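Local coordinates for protein rifin (Plasmodium falciparum, PDB 7JZK) that is a variant surface antigen of the malaria parasite whose V2 domain, the part described here, binds the LAIR1 ectodomain, at residues R37-D42 / D110-A115; T63-I68 / G114-L119. One frame throughout, in Å; residues are numbered along the deposited sequence.

In the fold
Helix 108-126 of this RIFIN V2 domain meets two neighbours, the end of helix 13-39 in contact 1 and helix 61-75 in contact 2. The contacts share Gly114 and Ala115, and their centres lie about 6 Å apart, each about 5 Å from the centre of the chain. They merge where Ile112 CG2 sits 3.7 Å from Ile68 CG2, and again where Tyr38 CD2 comes within 3.9 Å of Leu119 CD2. The LAIR1 chain touches neither. A glycan whose neighbours include Asn45 has a sugar (NAG) about 8 Å from the side chain of Ile64 in contact 2.

Contact 1 (R37-D42 / D110-A115); sequences RYFHID and DAITGA
Two neighbouring aromatic rings, Tyr38 and Phe39, meet Ala115 from the last turn of helix 13-39. The Phe39 ring has one face against its own neighbour: Tyr38 CD1 stands 3.9 Å above that plane, over the ring centre. Across the contact its far end does the touching, with CZ 4.3 Å from Ala115 CB and 4.4 Å from Ile112 CG2, both methyl groups approaching the ring obliquely. Tyr38 touches through CE1, which lies 4.2 Å from Ala115 CB, again at a slant. The Tyr38 ring reaches helix 108-126 because its CG is anti to the backbone N (chi1 -168°). One small methyl group is thereby fitted to both rings, and the branched Ile112, one turn earlier, extends the apolar surface along Phe39.

In the V2 domain this is the place where the long helix 13-39 ends against helix 108-126, and helix 61-75 closes the group through Ile68, which touches both Phe39 and Ile112. Helix 86-94 and the loop after it border Tyr38 through Val91, Thr94 and Leu95.

Directly after the aromatic pair the chain breaks from helical geometry at His40, whose phi is positive (57°), and the His40 carbonyl oxygen accepts a hydrogen bond from Asn85 ND2.

Contact 2 (T63-I68 / G114-L119); sequences TIASAI and GAVTQL
Val116 and Ile64 meet tip to tip, and their branches make the tight part of the contact. Val116 CG1 comes to 3.6 Å from Ile64 CG2, while Ile64 CD1 lies 4.1 Å from the same valine methyl, so that two ends of the isoleucine border one branch of its partner. CG1, held anti to the backbone N (chi1 164°), makes the closest approach to Ile64, while CG2 looks toward Ala65 and Ile68 but still borders the end of Ile64. There the fit is looser. Val116 CG2 stands 4.4 Å from Ala65 CB, and it is 4.2 Å from Ile68 CD1.

With Val61 touching Val116 as well, the valine fits as a knob in the hole formed by residues 61, 64, 65 and 68, in the manner of knobs-into-holes packing. The two helices of the V2 domain run here at 134° to each other, their local axes approaching to 9.6 Å. Helix 13-39 lies alongside, with Leu35 on Ile64 and Phe39 on Ile68; all four touching residues are buried.

On the solvent side of helix 108-126 the contact gives out: Gly114 and Gln118 are exposed and stay apart from helix 61-75. Thr117, only partly exposed, touches Val61 and returns its hydroxyl to its own helix, where OG1 is hydrogen-bonded to the carbonyl oxygen of Thr113.

Contact 1 (R37-D42 / D110-A115)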
loop_
_atom_site.group_PDB
_atom_site.type_symbol
_atom_site.label_atom_id
_atom_site.label_comp_id
_atom_site.label_asym_id
_atom_site.label_seq_id
_atom_site.Cartn_x
_atom_site.Cartn_y
_atom_site.Cartn_z
ATOM N N ARG B 37 1.136 -10.692 -13.889
ATOM C CA ARG B 37 -0.184 -11.294 -13.789
ATOM C C ARG B 37 -0.707 -11.287 -12.358
ATOM O O ARG B 37 -1.927 -11.292 -12.154
ATOM C CB ARG B 37 -0.136 -12.699 -14.401
ATOM C CG ARG B 37 0.107 -12.663 -15.943
ATOM C CD ARG B 37 0.440 -14.029 -16.555
ATOM N NE ARG B 37 -0.595 -15.040 -16.328
ATOM C CZ ARG B 37 -0.355 -16.345 -16.188
ATOM N NH1 ARG B 37 -1.370 -17.184 -15.990
ATOM N NH2 ARG B 37 0.896 -16.819 -16.222
ATOM N N TYR B 38 0.176 -11.296 -11.351
ATOM C CA TYR B 38 -0.316 -11.347 -9.978
ATOM C C TYR B 38 -0.457 -9.966 -9.361
ATOM O O TYR B 38 -1.396 -9.729 -8.602
ATOM C CB TYR B 38 0.620 -12.180 -9.099
ATOM C CG TYR B 38 0.046 -12.533 -7.746
ATOM C CD1 TYR B 38 0.100 -11.636 -6.686
ATOM C CD2 TYR B 38 -0.557 -13.758 -7.533
ATOM C CE1 TYR B 38 -0.435 -11.951 -5.451
ATOM C CE2 TYR B 38 -1.087 -14.091 -6.314
ATOM C CZ TYR B 38 -1.028 -13.184 -5.272
ATOM O OH TYR B 38 -1.555 -13.513 -4.042
ATOM N N PHE B 39 0.456 -9.050 -9.668
ATOM C CA PHE B 39 0.420 -7.704 -9.115
ATOM C C PHE B 39 -0.072 -6.665 -10.111
ATOM O O PHE B 39 -0.336 -5.533 -9.707
ATOM C CB PHE B 39 1.804 -7.284 -8.622
ATOM C CG PHE B 39 2.292 -8.067 -7.453
ATOM C CD1 PHE B 39 1.912 -7.738 -6.168
ATOM C CD2 PHE B 39 3.157 -9.138 -7.642
ATOM C CE1 PHE B 39 2.372 -8.476 -5.081
ATOM C CE2 PHE B 39 3.627 -9.875 -6.563
ATOM C CZ PHE B 39 3.232 -9.545 -5.282
ATOM N N HIS B 40 -0.260 -7.027 -11.378
ATOM C CA HIS B 40 -0.796 -6.089 -12.359
ATOM C C HIS B 40 0.078 -4.852 -12.421
ATOM O O HIS B 40 -0.393 -3.738 -12.620
ATOM C CB HIS B 40 -2.260 -5.766 -12.042
ATOM C CG HIS B 40 -2.990 -6.943 -11.463
ATOM N ND1 HIS B 40 -3.327 -8.052 -12.219
ATOM C CD2 HIS B 40 -3.372 -7.222 -10.188
ATOM C CE1 HIS B 40 -3.928 -8.939 -11.441
ATOM N NE2 HIS B 40 -3.962 -8.464 -10.205
ATOM N N ILE B 41 1.379 -5.121 -12.368
ATOM C CA ILE B 41 2.406 -4.055 -12.460
ATOM C C ILE B 41 3.312 -4.338 -13.666
ATOM O O ILE B 41 3.447 -5.491 -14.027
ATOM C CB ILE B 41 3.171 -3.975 -11.123
ATOM C CG1 ILE B 41 3.491 -2.535 -10.736
ATOM C CG2 ILE B 41 4.403 -4.865 -11.101
ATOM C CD1 ILE B 41 2.270 -1.685 -10.534
ATOM N N ASP B 42 3.827 -3.295 -14.307
ATOM C CA ASP B 42 4.726 -3.434 -15.475
ATOM C C ASP B 42 6.091 -2.842 -15.141
ATOM O O ASP B 42 7.043 -3.091 -15.885
ATOM C CB ASP B 42 4.140 -2.689 -16.663
ATOM C CG ASP B 42 2.823 -3.277 -17.119
ATOM O OD1 ASP B 42 2.857 -4.256 -17.884
ATOM O OD2 ASP B 42 1.778 -2.758 -16.692
ATOM N N ASP B 110 5.425 -8.731 4.809
ATOM C CA ASP B 110 5.387 -10.172 5.037
ATOM C C ASP B 110 4.444 -10.879 4.070
ATOM O O ASP B 110 4.795 -11.909 3.496
ATOM C CB ASP B 110 5.019 -10.426 6.509
ATOM C CG ASP B 110 6.051 -9.797 7.459
ATOM O OD1 ASP B 110 7.209 -9.607 7.019
ATOM O OD2 ASP B 110 5.718 -9.400 8.595
ATOM N N ALA B 111 3.258 -10.332 3.844
ATOM C CA ALA B 111 2.328 -10.954 2.902
ATOM C C ALA B 111 2.900 -10.918 1.482
ATOM O O ALA B 111 2.806 -11.888 0.732
ATOM C CB ALA B 111 0.962 -10.250 2.977
ATOM N N ILE B 112 3.560 -9.822 1.122
ATOM C CA ILE B 112 4.169 -9.735 -0.189
ATOM C C ILE B 112 5.265 -10.780 -0.313
ATOM O O ILE B 112 5.409 -11.410 -1.353
ATOM C CB ILE B 112 4.710 -8.319 -0.431
ATOM C CG1 ILE B 112 3.551 -7.343 -0.431
ATOM C CG2 ILE B 112 5.522 -8.255 -1.763
ATOM C CD1 ILE B 112 3.979 -5.910 -0.360
ATOM N N THR B 113 6.055 -10.964 0.746
ATOM C CA THR B 113 7.134 -11.945 0.757
ATOM C C THR B 113 6.578 -13.338 0.531
ATOM O O THR B 113 7.064 -14.076 -0.323
ATOM C CB THR B 113 7.894 -11.850 2.095
ATOM O OG1 THR B 113 8.531 -10.563 2.195
ATOM C CG2 THR B 113 8.935 -12.956 2.257
ATOM N N GLY B 114 5.509 -13.692 1.230
ATOM C CA GLY B 114 4.919 -14.998 0.996
ATOM C C GLY B 114 4.408 -15.149 -0.425
ATOM O O GLY B 114 4.593 -16.198 -1.057
ATOM N N ALA B 115 3.805 -14.086 -0.965
ATOM C CA ALA B 115 3.293 -14.163 -2.328
ATOM C C ALA B 115 4.431 -14.360 -3.325
ATOM O O ALA B 115 4.386 -15.254 -4.180
ATOM C CB ALA B 115 2.494 -12.903 -2.657
#

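Contact 2 (T63-I68 / G114-L119)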
loop_
_atom_site.group_PDB
_atom_site.type_symbol
_atom_site.label_atom_id
_atom_site.label_comp_id
_atom_site.label_asym_id
_atom_site.label_seq_id
_atom_site.Cartn_x
_atom_site.Cartn_y
_atom_site.Cartn_z
ATOM N N THR B 63 14.806 -9.134 -2.377
ATOM C CA THR B 63 14.946 -7.850 -3.050
ATOM C C THR B 63 13.659 -7.463 -3.763
ATOM O O THR B 63 13.194 -6.320 -3.665
ATOM C CB THR B 63 16.112 -7.923 -4.033
ATOM O OG1 THR B 63 17.314 -8.211 -3.308
ATOM C CG2 THR B 63 16.263 -6.617 -4.835
ATOM N N ILE B 64 13.052 -8.415 -4.463
ATOM C CA ILE B 64 11.829 -8.107 -5.178
ATOM C C ILE B 64 10.707 -7.768 -4.209
ATOM O O ILE B 64 9.946 -6.825 -4.436
ATOM C CB ILE B 64 11.458 -9.271 -6.100
ATOM C CG1 ILE B 64 10.049 -9.083 -6.616
ATOM C CG2 ILE B 64 11.513 -10.548 -5.357
ATOM C CD1 ILE B 64 9.630 -10.215 -7.455
ATOM N N ALA B 65 10.582 -8.530 -3.119
ATOM C CA ALA B 65 9.515 -8.261 -2.167
ATOM C C ALA B 65 9.691 -6.887 -1.537
ATOM O O ALA B 65 8.723 -6.139 -1.376
ATOM C CB ALA B 65 9.469 -9.361 -1.108
ATOM N N SER B 66 10.928 -6.504 -1.235
ATOM C CA SER B 66 11.128 -5.188 -0.653
ATOM C C SER B 66 10.804 -4.091 -1.661
ATOM O O SER B 66 10.198 -3.079 -1.305
ATOM C CB SER B 66 12.561 -5.071 -0.118
ATOM O OG SER B 66 13.021 -3.728 -0.027
ATOM N N ALA B 67 11.161 -4.281 -2.929
ATOM C CA ALA B 67 10.848 -3.271 -3.941
ATOM C C ALA B 67 9.344 -3.163 -4.181
ATOM O O ALA B 67 8.811 -2.059 -4.361
ATOM C CB ALA B 67 11.576 -3.600 -5.253
ATOM N N ILE B 68 8.643 -4.297 -4.183
ATOM C CA ILE B 68 7.206 -4.272 -4.386
ATOM C C ILE B 68 6.526 -3.612 -3.192
ATOM O O ILE B 68 5.610 -2.808 -3.361
ATOM C CB ILE B 68 6.682 -5.694 -4.659
ATOM C CG1 ILE B 68 7.123 -6.181 -6.061
ATOM C CG2 ILE B 68 5.153 -5.740 -4.510
ATOM C CD1 ILE B 68 6.758 -7.625 -6.377
ATOM N N GLY B 114 5.509 -13.692 1.230
ATOM C CA GLY B 114 4.919 -14.998 0.996
ATOM C C GLY B 114 4.408 -15.149 -0.425
ATOM O O GLY B 114 4.593 -16.198 -1.057
ATOM N N ALA B 115 3.805 -14.086 -0.965
ATOM C CA ALA B 115 3.293 -14.163 -2.328
ATOM C C ALA B 115 4.431 -14.360 -3.325
ATOM O O ALA B 115 4.386 -15.254 -4.180
ATOM C CB ALA B 115 2.494 -12.903 -2.657
ATOM N N VAL B 116 5.492 -13.566 -3.187
ATOM C CA VAL B 116 6.620 -13.660 -4.099
ATOM C C VAL B 116 7.263 -15.024 -3.994
ATOM O O VAL B 116 7.707 -15.596 -4.998
ATOM C CB VAL B 116 7.618 -12.540 -3.774
ATOM C CG1 VAL B 116 8.959 -12.824 -4.401
ATOM C CG2 VAL B 116 7.073 -11.221 -4.230
ATOM N N THR B 117 7.257 -15.601 -2.792
ATOM C CA THR B 117 7.804 -16.937 -2.625
ATOM C C THR B 117 7.029 -17.921 -3.480
ATOM O O THR B 117 7.613 -18.682 -4.267
ATOM C CB THR B 117 7.755 -17.350 -1.154
ATOM O OG1 THR B 117 8.636 -16.520 -0.376
ATOM C CG2 THR B 117 8.152 -18.817 -1.009
ATOM N N GLN B 118 5.700 -17.867 -3.398
ATOM C CA GLN B 118 4.927 -18.777 -4.233
ATOM C C GLN B 118 5.189 -18.530 -5.715
ATOM O O GLN B 118 5.339 -19.480 -6.493
ATOM C CB GLN B 118 3.442 -18.628 -3.940
ATOM C CG GLN B 118 3.081 -18.630 -2.473
ATOM C CD GLN B 118 2.493 -19.946 -2.060
ATOM O OE1 GLN B 118 2.992 -21.004 -2.454
ATOM N NE2 GLN B 118 1.412 -19.901 -1.284
ATOM N N LEU B 119 5.291 -17.264 -6.120
ATOM C CA LEU B 119 5.434 -16.981 -7.546
ATOM C C LEU B 119 6.768 -17.478 -8.102
ATOM O O LEU B 119 6.818 -18.025 -9.210
ATOM C CB LEU B 119 5.228 -15.488 -7.821
ATOM C CG LEU B 119 3.798 -14.929 -7.937
ATOM C CD1 LEU B 119 3.104 -15.559 -9.107
ATOM C CD2 LEU B 119 2.942 -15.148 -6.717
#